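Local coordinates for aminoacyltransferase FemA (Staphylococcus aureus, PDB 1LRZ), which adds glycines 2 and 3 of the pentaglycine bridge of staphylococcal peptidoglycan, taking them from glycyl-tRNA, at residues Y157-D162 / Y386-I391; F323-Y328 / D359-Y364. One frame throughout, in Å; residues are numbered along the deposited sequence.

Contact 1. Residues Y157-D162 / Y386-I391; sequences YHSVLD and YNAEII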
ATOM      1  N   TYR A 157      -4.800   9.553  -7.223  1.00 15.91           N
ATOM      2  CA  TYR A 157      -3.617   9.008  -7.886  1.00 15.82           C
ATOM      3  C   TYR A 157      -2.880   7.959  -7.061  1.00 16.57           C
ATOM      4  O   TYR A 157      -2.649   8.154  -5.868  1.00 14.41           O
ATOM      5  CB  TYR A 157      -2.616  10.119  -8.222  1.00 16.54           C
ATOM      6  CG  TYR A 157      -3.149  11.244  -9.081  1.00 16.05           C
ATOM      7  CD1 TYR A 157      -3.967  12.245  -8.540  1.00 15.48           C
ATOM      8  CD2 TYR A 157      -2.809  11.328 -10.429  1.00 15.93           C
ATOM      9  CE1 TYR A 157      -4.432  13.311  -9.335  1.00 13.76           C
ATOM     10  CE2 TYR A 157      -3.264  12.382 -11.226  1.00 15.92           C
ATOM     11  CZ  TYR A 157      -4.071  13.367 -10.672  1.00 16.65           C
ATOM     12  OH  TYR A 157      -4.495  14.416 -11.458  1.00 18.94           O
ATOM     13  N   HIS A 158      -2.509   6.856  -7.714  1.00 15.98           N
ATOM     14  CA  HIS A 158      -1.758   5.771  -7.076  1.00 13.17           C
ATOM     15  C   HIS A 158      -0.470   5.508  -7.860  1.00 14.17           C
ATOM     16  O   HIS A 158      -0.434   5.690  -9.076  1.00 13.02           O
ATOM     17  CB  HIS A 158      -2.553   4.454  -7.073  1.00 11.95           C
ATOM     18  CG  HIS A 158      -3.719   4.433  -6.132  1.00 14.87           C
ATOM     19  ND1 HIS A 158      -4.632   3.399  -6.113  1.00 13.00           N
ATOM     20  CD2 HIS A 158      -4.116   5.305  -5.174  1.00 13.93           C
ATOM     21  CE1 HIS A 158      -5.543   3.638  -5.185  1.00 16.18           C
ATOM     22  NE2 HIS A 158      -5.254   4.788  -4.599  1.00 13.92           N
ATOM     23  N   SER A 159       0.577   5.084  -7.153  1.00 14.01           N
ATOM     24  CA  SER A 159       1.851   4.706  -7.771  1.00 14.56           C
ATOM     25  C   SER A 159       1.762   3.182  -7.680  1.00 15.56           C
ATOM     26  O   SER A 159       1.767   2.625  -6.579  1.00 15.82           O
ATOM     27  CB  SER A 159       3.037   5.195  -6.946  1.00 13.18           C
ATOM     28  OG  SER A 159       4.222   4.551  -7.392  1.00 16.45           O
ATOM     29  N   VAL A 160       1.693   2.512  -8.825  1.00 13.48           N
ATOM     30  CA  VAL A 160       1.490   1.066  -8.848  1.00 12.94           C
ATOM     31  C   VAL A 160       2.549   0.271  -9.603  1.00 11.65           C
ATOM     32  O   VAL A 160       2.896   0.607 -10.729  1.00 12.15           O
ATOM     33  CB  VAL A 160       0.108   0.765  -9.481  1.00 15.24           C
ATOM     34  CG1 VAL A 160      -0.203  -0.732  -9.407  1.00 13.76           C
ATOM     35  CG2 VAL A 160      -0.967   1.599  -8.775  1.00 12.78           C
ATOM     36  N   LEU A 161       3.034  -0.792  -8.969  1.00 11.78           N
ATOM     37  CA  LEU A 161       4.050  -1.667  -9.548  1.00 11.58           C
ATOM     38  C   LEU A 161       3.405  -2.963 -10.029  1.00 13.25           C
ATOM     39  O   LEU A 161       2.852  -3.735  -9.236  1.00 15.24           O
ATOM     40  CB  LEU A 161       5.118  -1.993  -8.504  1.00 13.87           C
ATOM     41  CG  LEU A 161       6.265  -2.928  -8.920  1.00 14.70           C
ATOM     42  CD1 LEU A 161       7.053  -2.302 -10.080  1.00 14.12           C
ATOM     43  CD2 LEU A 161       7.181  -3.148  -7.714  1.00 15.29           C
ATOM     44  N   ASP A 162       3.482  -3.203 -11.335  1.00 15.38           N
ATOM     45  CA  ASP A 162       2.895  -4.398 -11.924  1.00 17.68           C
ATOM     46  C   ASP A 162       3.828  -5.589 -11.747  1.00 17.62           C
ATOM     47  O   ASP A 162       5.000  -5.543 -12.141  1.00 18.06           O
ATOM     48  CB  ASP A 162       2.603  -4.156 -13.405  1.00 19.66           C
ATOM     49  CG  ASP A 162       2.016  -5.382 -14.091  1.00 25.88           C
ATOM     50  OD1 ASP A 162       1.541  -6.303 -13.384  1.00 25.31           O
ATOM     51  OD2 ASP A 162       2.021  -5.413 -15.337  1.00 28.03           O
ATOM     52  N   TYR A 386      11.237   2.294  -8.029  1.00 14.53           N
ATOM     53  CA  TYR A 386      10.855   0.882  -8.059  1.00 14.71           C
ATOM     54  C   TYR A 386      10.265   0.471  -9.410  1.00 16.20           C
ATOM     55  O   TYR A 386       9.846  -0.674  -9.592  1.00 17.76           O
ATOM     56  CB  TYR A 386       9.831   0.586  -6.949  1.00 14.08           C
ATOM     57  CG  TYR A 386      10.447   0.395  -5.582  1.00 15.72           C
ATOM     58  CD1 TYR A 386      10.923  -0.851  -5.172  1.00 13.05           C
ATOM     59  CD2 TYR A 386      10.577   1.470  -4.703  1.00 17.16           C
ATOM     60  CE1 TYR A 386      11.513  -1.018  -3.908  1.00 16.32           C
ATOM     61  CE2 TYR A 386      11.169   1.316  -3.446  1.00 13.89           C
ATOM     62  CZ  TYR A 386      11.633   0.075  -3.051  1.00 18.16           C
ATOM     63  OH  TYR A 386      12.207  -0.067  -1.793  1.00 19.00           O
ATOM     64  N   ASN A 387      10.235   1.415 -10.344  1.00 14.51           N
ATOM     65  CA  ASN A 387       9.691   1.200 -11.683  1.00 15.89           C
ATOM     66  C   ASN A 387       8.171   1.134 -11.666  1.00 14.83           C
ATOM     67  O   ASN A 387       7.576   0.492 -12.516  1.00 18.13           O
ATOM     68  CB  ASN A 387      10.224  -0.094 -12.330  1.00 14.18           C
ATOM     69  CG  ASN A 387      10.032  -0.102 -13.844  1.00 16.12           C
ATOM     70  OD1 ASN A 387       9.740  -1.132 -14.450  1.00 22.94           O
ATOM     71  ND2 ASN A 387      10.203   1.054 -14.460  1.00 13.65           N
ATOM     72  N   ALA A 388       7.546   1.785 -10.697  1.00 14.72           N
ATOM     73  CA  ALA A 388       6.096   1.799 -10.621  1.00 13.85           C
ATOM     74  C   ALA A 388       5.592   2.779 -11.673  1.00 15.55           C
ATOM     75  O   ALA A 388       6.384   3.519 -12.259  1.00 13.51           O
ATOM     76  CB  ALA A 388       5.657   2.257  -9.245  1.00 11.66           C
ATOM     77  N   GLU A 389       4.287   2.771 -11.940  1.00 12.08           N
ATOM     78  CA  GLU A 389       3.722   3.733 -12.891  1.00 16.22           C
ATOM     79  C   GLU A 389       2.597   4.465 -12.157  1.00 14.09           C
ATOM     80  O   GLU A 389       2.173   4.017 -11.099  1.00 16.35           O
ATOM     81  CB  GLU A 389       3.174   3.023 -14.143  1.00 19.88           C
ATOM     82  CG  GLU A 389       1.763   2.523 -14.004  1.00 28.75           C
ATOM     83  CD  GLU A 389       1.249   1.806 -15.254  1.00 36.28           C
ATOM     84  OE1 GLU A 389       1.326   2.380 -16.372  1.00 36.41           O
ATOM     85  OE2 GLU A 389       0.757   0.666 -15.102  1.00 33.87           O
ATOM     86  N   ILE A 390       2.113   5.586 -12.688  1.00 13.05           N
ATOM     87  CA  ILE A 390       1.026   6.291 -12.005  1.00 12.69           C
ATOM     88  C   ILE A 390      -0.340   5.957 -12.621  1.00 15.97           C
ATOM     89  O   ILE A 390      -0.491   5.913 -13.845  1.00 12.92           O
ATOM     90  CB  ILE A 390       1.179   7.833 -12.081  1.00 13.98           C
ATOM     91  CG1 ILE A 390       2.490   8.285 -11.412  1.00 12.28           C
ATOM     92  CG2 ILE A 390      -0.023   8.504 -11.404  1.00 14.91           C
ATOM     93  CD1 ILE A 390       2.601   7.925  -9.941  1.00  9.77           C
ATOM     94  N   ILE A 391      -1.329   5.703 -11.775  1.00 13.51           N
ATOM     95  CA  ILE A 391      -2.668   5.457 -12.286  1.00 16.47           C
ATOM     96  C   ILE A 391      -3.561   6.557 -11.716  1.00 16.43           C
ATOM     97  O   ILE A 391      -3.608   6.762 -10.501  1.00 15.27           O
ATOM     98  CB  ILE A 391      -3.236   4.078 -11.874  1.00 18.43           C
ATOM     99  CG1 ILE A 391      -2.353   2.964 -12.453  1.00 17.69           C
ATOM    100  CG2 ILE A 391      -4.701   3.933 -12.405  1.00 11.85           C
ATOM    101  CD1 ILE A 391      -2.802   1.548 -12.059  1.00 19.55           C
TER
HETATM  102  O   HOH W   1       1.435  -0.999 -12.758  1.00 23.15           O
HETATM  103  O   HOH W   2       5.391  -1.503 -12.997  1.00 26.68           O
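Val-160 lays its CG2 branch against the end of Ile-391, with CG2 3.8 Å from CD1. The Ile-391 chain is extended past CG1 (chi2 178°), which carries CD1 across to the valine. The two side chains cross at a slant on one face of an antiparallel pair. On the other face Ser-159 sits opposite Ile-390, and the Ser-159 OG lies 3.3 Å from the Ala-388 CB. That hydroxyl is hydrogen-bonded to His-118. Ile-390 spreads its branches: CG2 meets the edge of the Tyr-157 ring at CD2, and CD1 rests by the Ser-159 backbone.

Four backbone bonds join the strands. His-158 and Ile-391 exchange two, and Val-160 and Glu-389 the other two. In the last of these, Glu-389 N reaches Val-160 O at 2.8 Å from above the carbonyl plane. Val-160 O also accepts from a water at 3.0 Å, and this water donates to Glu-389 OE2 as well. Beyond Val-160 and Glu-389 the regular pairing stops. A second water links Asp-162 N to Asn-387 O, where a Schellman motif ends the helix before the strand. Leu-161 CD1 packs 3.3 Å from Tyr-386 O.

Strand 157-162 lies between strands 389-393 and 360-365 in the mixed sheet. Strand 112-116 flanks 389-393 on its far side, and Tyr-386 packs on helix 341-355.

Contact 2. Residues F323-Y328 / D359-Y364; sequences FEVVYY and DRYNFY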
ATOM      1  N   PHE A 323      -6.550  -8.985  -5.248  1.00 14.45           N
ATOM      2  CA  PHE A 323      -6.233  -8.060  -6.330  1.00 12.54           C
ATOM      3  C   PHE A 323      -4.898  -7.332  -6.178  1.00 14.34           C
ATOM      4  O   PHE A 323      -4.222  -7.053  -7.164  1.00 14.25           O
ATOM      5  CB  PHE A 323      -7.343  -7.014  -6.466  1.00 15.23           C
ATOM      6  CG  PHE A 323      -7.064  -5.961  -7.508  1.00 14.46           C
ATOM      7  CD1 PHE A 323      -6.804  -6.323  -8.828  1.00 13.48           C
ATOM      8  CD2 PHE A 323      -7.105  -4.606  -7.177  1.00 15.77           C
ATOM      9  CE1 PHE A 323      -6.592  -5.346  -9.811  1.00 15.29           C
ATOM     10  CE2 PHE A 323      -6.895  -3.621  -8.148  1.00 15.16           C
ATOM     11  CZ  PHE A 323      -6.639  -3.993  -9.466  1.00 13.79           C
ATOM     12  N   GLU A 324      -4.514  -7.026  -4.945  1.00 13.82           N
ATOM     13  CA  GLU A 324      -3.272  -6.284  -4.749  1.00 14.49           C
ATOM     14  C   GLU A 324      -2.843  -6.201  -3.295  1.00 14.37           C
ATOM     15  O   GLU A 324      -3.627  -6.445  -2.366  1.00 12.97           O
ATOM     16  CB  GLU A 324      -3.464  -4.850  -5.252  1.00 15.07           C
ATOM     17  CG  GLU A 324      -4.619  -4.145  -4.497  1.00 14.16           C
ATOM     18  CD  GLU A 324      -4.872  -2.696  -4.920  1.00 16.76           C
ATOM     19  OE1 GLU A 324      -5.933  -2.158  -4.534  1.00 12.59           O
ATOM     20  OE2 GLU A 324      -4.027  -2.089  -5.618  1.00 13.74           O
ATOM     21  N   VAL A 325      -1.579  -5.839  -3.115  1.00 13.06           N
ATOM     22  CA  VAL A 325      -1.024  -5.606  -1.798  1.00 13.38           C
ATOM     23  C   VAL A 325      -0.944  -4.071  -1.786  1.00 15.57           C
ATOM     24  O   VAL A 325      -0.495  -3.463  -2.767  1.00 14.24           O
ATOM     25  CB  VAL A 325       0.389  -6.206  -1.653  1.00 14.26           C
ATOM     26  CG1 VAL A 325       1.079  -5.627  -0.420  1.00 12.08           C
ATOM     27  CG2 VAL A 325       0.282  -7.725  -1.513  1.00 11.88           C
ATOM     28  N   VAL A 326      -1.405  -3.448  -0.705  1.00 15.81           N
ATOM     29  CA  VAL A 326      -1.387  -1.999  -0.614  1.00 15.22           C
ATOM     30  C   VAL A 326      -0.513  -1.500   0.521  1.00 18.39           C
ATOM     31  O   VAL A 326      -0.679  -1.923   1.665  1.00 19.32           O
ATOM     32  CB  VAL A 326      -2.811  -1.425  -0.374  1.00 16.39           C
ATOM     33  CG1 VAL A 326      -2.732   0.097  -0.157  1.00 14.41           C
ATOM     34  CG2 VAL A 326      -3.721  -1.733  -1.562  1.00 13.79           C
ATOM     35  N   TYR A 327       0.425  -0.619   0.192  1.00 16.50           N
ATOM     36  CA  TYR A 327       1.279   0.015   1.194  1.00 17.54           C
ATOM     37  C   TYR A 327       0.446   1.241   1.617  1.00 17.87           C
ATOM     38  O   TYR A 327       0.494   2.295   0.977  1.00 13.91           O
ATOM     39  CB  TYR A 327       2.593   0.464   0.562  1.00 18.08           C
ATOM     40  CG  TYR A 327       3.429   1.362   1.440  1.00 21.32           C
ATOM     41  CD1 TYR A 327       3.666   1.041   2.778  1.00 20.24           C
ATOM     42  CD2 TYR A 327       4.019   2.517   0.925  1.00 21.02           C
ATOM     43  CE1 TYR A 327       4.469   1.845   3.582  1.00 22.98           C
ATOM     44  CE2 TYR A 327       4.829   3.330   1.722  1.00 26.42           C
ATOM     45  CZ  TYR A 327       5.047   2.990   3.047  1.00 25.93           C
ATOM     46  OH  TYR A 327       5.838   3.795   3.837  1.00 30.67           O
ATOM     47  N   TYR A 328      -0.331   1.086   2.684  1.00 17.93           N
ATOM     48  CA  TYR A 328      -1.213   2.150   3.139  1.00 19.74           C
ATOM     49  C   TYR A 328      -0.545   3.296   3.890  1.00 21.44           C
ATOM     50  O   TYR A 328      -0.787   4.466   3.594  1.00 21.70           O
ATOM     51  CB  TYR A 328      -2.327   1.564   4.003  1.00 23.56           C
ATOM     52  CG  TYR A 328      -3.360   2.591   4.393  1.00 28.02           C
ATOM     53  CD1 TYR A 328      -4.238   3.116   3.444  1.00 28.17           C
ATOM     54  CD2 TYR A 328      -3.418   3.089   5.695  1.00 31.79           C
ATOM     55  CE1 TYR A 328      -5.152   4.125   3.779  1.00 32.08           C
ATOM     56  CE2 TYR A 328      -4.326   4.098   6.046  1.00 36.11           C
ATOM     57  CZ  TYR A 328      -5.188   4.609   5.080  1.00 36.83           C
ATOM     58  OH  TYR A 328      -6.069   5.613   5.420  1.00 40.50           O
ATOM     59  N   ASP A 359      -0.603 -10.167  -8.225  1.00 14.71           N
ATOM     60  CA  ASP A 359       0.116  -9.531  -9.330  1.00 17.92           C
ATOM     61  C   ASP A 359       0.187  -8.009  -9.369  1.00 17.39           C
ATOM     62  O   ASP A 359       0.580  -7.431 -10.387  1.00 15.52           O
ATOM     63  CB  ASP A 359      -0.479 -10.017 -10.651  1.00 20.72           C
ATOM     64  CG  ASP A 359      -0.475 -11.530 -10.768  1.00 23.83           C
ATOM     65  OD1 ASP A 359       0.560 -12.145 -10.433  1.00 26.75           O
ATOM     66  OD2 ASP A 359      -1.499 -12.090 -11.206  1.00 25.61           O
ATOM     67  N   ARG A 360      -0.177  -7.362  -8.275  1.00 14.39           N
ATOM     68  CA  ARG A 360      -0.164  -5.905  -8.237  1.00 14.68           C
ATOM     69  C   ARG A 360       0.309  -5.413  -6.879  1.00 14.77           C
ATOM     70  O   ARG A 360      -0.186  -5.857  -5.848  1.00 16.43           O
ATOM     71  CB  ARG A 360      -1.570  -5.398  -8.533  1.00 13.41           C
ATOM     72  CG  ARG A 360      -1.795  -3.903  -8.369  1.00 13.92           C
ATOM     73  CD  ARG A 360      -3.173  -3.565  -8.949  1.00 15.01           C
ATOM     74  NE  ARG A 360      -3.722  -2.299  -8.474  1.00 13.69           N
ATOM     75  CZ  ARG A 360      -4.086  -1.292  -9.261  1.00 15.21           C
ATOM     76  NH1 ARG A 360      -3.945  -1.385 -10.584  1.00 12.24           N
ATOM     77  NH2 ARG A 360      -4.644  -0.206  -8.729  1.00 14.68           N
ATOM     78  N   TYR A 361       1.277  -4.504  -6.886  1.00 13.26           N
ATOM     79  CA  TYR A 361       1.818  -3.953  -5.656  1.00 14.76           C
ATOM     80  C   TYR A 361       1.555  -2.449  -5.716  1.00 14.67           C
ATOM     81  O   TYR A 361       2.147  -1.727  -6.519  1.00 13.21           O
ATOM     82  CB  TYR A 361       3.317  -4.240  -5.566  1.00 14.34           C
ATOM     83  CG  TYR A 361       3.921  -3.876  -4.230  1.00 15.80           C
ATOM     84  CD1 TYR A 361       3.832  -4.742  -3.140  1.00 14.61           C
ATOM     85  CD2 TYR A 361       4.579  -2.658  -4.057  1.00 15.00           C
ATOM     86  CE1 TYR A 361       4.387  -4.404  -1.908  1.00 14.19           C
ATOM     87  CE2 TYR A 361       5.134  -2.305  -2.832  1.00 15.03           C
ATOM     88  CZ  TYR A 361       5.037  -3.182  -1.764  1.00 17.92           C
ATOM     89  OH  TYR A 361       5.589  -2.821  -0.561  1.00 18.20           O
ATOM     90  N   ASN A 362       0.659  -1.990  -4.855  1.00 13.52           N
ATOM     91  CA  ASN A 362       0.237  -0.601  -4.835  1.00 13.37           C
ATOM     92  C   ASN A 362       0.947   0.263  -3.786  1.00 14.00           C
ATOM     93  O   ASN A 362       0.651   0.145  -2.597  1.00 13.06           O
ATOM     94  CB  ASN A 362      -1.277  -0.577  -4.590  1.00 13.60           C
ATOM     95  CG  ASN A 362      -1.936   0.675  -5.116  1.00 16.95           C
ATOM     96  OD1 ASN A 362      -1.300   1.716  -5.223  1.00 15.18           O
ATOM     97  ND2 ASN A 362      -3.235   0.581  -5.432  1.00  9.80           N
ATOM     98  N   PHE A 363       1.867   1.127  -4.226  1.00 13.68           N
ATOM     99  CA  PHE A 363       2.573   2.030  -3.310  1.00 15.10           C
ATOM    100  C   PHE A 363       1.566   3.075  -2.828  1.00 15.33           C
ATOM    101  O   PHE A 363       1.852   3.908  -1.964  1.00 13.95           O
ATOM    102  CB  PHE A 363       3.756   2.721  -4.008  1.00  9.69           C
ATOM    103  CG  PHE A 363       4.962   1.839  -4.160  1.00 15.97           C
ATOM    104  CD1 PHE A 363       5.247   1.219  -5.377  1.00 12.37           C
ATOM    105  CD2 PHE A 363       5.815   1.616  -3.073  1.00 15.56           C
ATOM    106  CE1 PHE A 363       6.369   0.383  -5.511  1.00 16.03           C
ATOM    107  CE2 PHE A 363       6.944   0.779  -3.201  1.00 18.30           C
ATOM    108  CZ  PHE A 363       7.220   0.165  -4.417  1.00 12.85           C
ATOM    109  N   TYR A 364       0.382   3.008  -3.422  1.00 15.59           N
ATOM    110  CA  TYR A 364      -0.743   3.874  -3.102  1.00 15.67           C
ATOM    111  C   TYR A 364      -0.626   5.376  -3.416  1.00 17.07           C
ATOM    112  O   TYR A 364       0.008   5.775  -4.390  1.00 16.07           O
ATOM    113  CB  TYR A 364      -1.176   3.658  -1.636  1.00 15.90           C
ATOM    114  CG  TYR A 364      -2.690   3.611  -1.453  1.00 19.67           C
ATOM    115  CD1 TYR A 364      -3.486   2.805  -2.284  1.00 19.88           C
ATOM    116  CD2 TYR A 364      -3.325   4.352  -0.455  1.00 20.15           C
ATOM    117  CE1 TYR A 364      -4.862   2.741  -2.127  1.00 19.24           C
ATOM    118  CE2 TYR A 364      -4.720   4.298  -0.290  1.00 19.27           C
ATOM    119  CZ  TYR A 364      -5.477   3.489  -1.130  1.00 21.90           C
ATOM    120  OH  TYR A 364      -6.845   3.414  -0.986  1.00 20.51           O
TER
HETATM  121  O   HOH W   3       1.295   4.997   0.815  1.00 37.05           O
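Strands 325-328 and 360-364 run parallel, 14° apart, and are joined by backbone bonds from Val-325 N to Arg-360 O, Asn-362 N to Val-325 O and Tyr-327 N to Asn-362 O. Helix 341-355 connects them as a beta-alpha-beta crossover. Glu-324 and Arg-360 run alongside each other in the same direction. Arg-360 NE makes a nearly straight salt bridge to Glu-324 OE2 at 2.9 Å. The oxygen lies in the guanidinium plane, but NE comes from above the carboxylate plane. Asn-362 ND2 reaches the same OE2 at 2.8 Å from the opposite face, on the syn side. Glu-324 has its CG between the backbone N and the carbonyl carbon (chi1 59°), and its extended chain then brings OE2 to both donors.

The outer edge of the Phe-323 ring, at CZ, lies over one face of the guanidinium, off toward its rim, with the planes 26° apart. The Arg-360 CD sits over the ring face, 4.0 Å from the Phe-323 centroid, as a CH-pi contact. Val-326 repeats this kind of contact: its CG1 lies over the Tyr-364 ring, 3.9 Å from the centroid. Tyr-328 CD1 meets the same ring at CE2. On the other side of the sheet Val-325 CG1 packs at a slant on Tyr-361 CE1, 3.8 Å away. A classic beta bulge at Phe-363 and Tyr-364 faces Ser-159. A water donates to both Tyr-327 O and Phe-363 O.

Tyr-110 OH bonds to both Glu-324 OE1 and Arg-360 NH2, and Tyr-20 OH bonds to Arg-360 NH1. The carboxylate is thus held through both oxygens and the guanidinium through all three nitrogens, which fixes their rotation. The nearby Arg-360 probably favours the charged form of Glu-324, so this buried pair is likely to stay ionised.

Contacts 1 and 2 lie in one mixed sheet, their centres about 9 Å apart. Strands 157-162 and 360-365 are neighbours in it, giving the order 389-393, 157-162, 360-365, 325-332. Leu-161 N and Tyr-361 O, 2.8 Å apart, probably form one of the hydrogen bonds at the shared border. The His-158 ring also packs against Tyr-364 there. In sequence, both strands of contact 2 fall between the two strands of contact 1. Contact 2 is local, within one crossover unit, while contact 1 pairs strands more than 220 residues apart. The sheet thus brings residues from the middle of the chain next to residues near its C-terminal end.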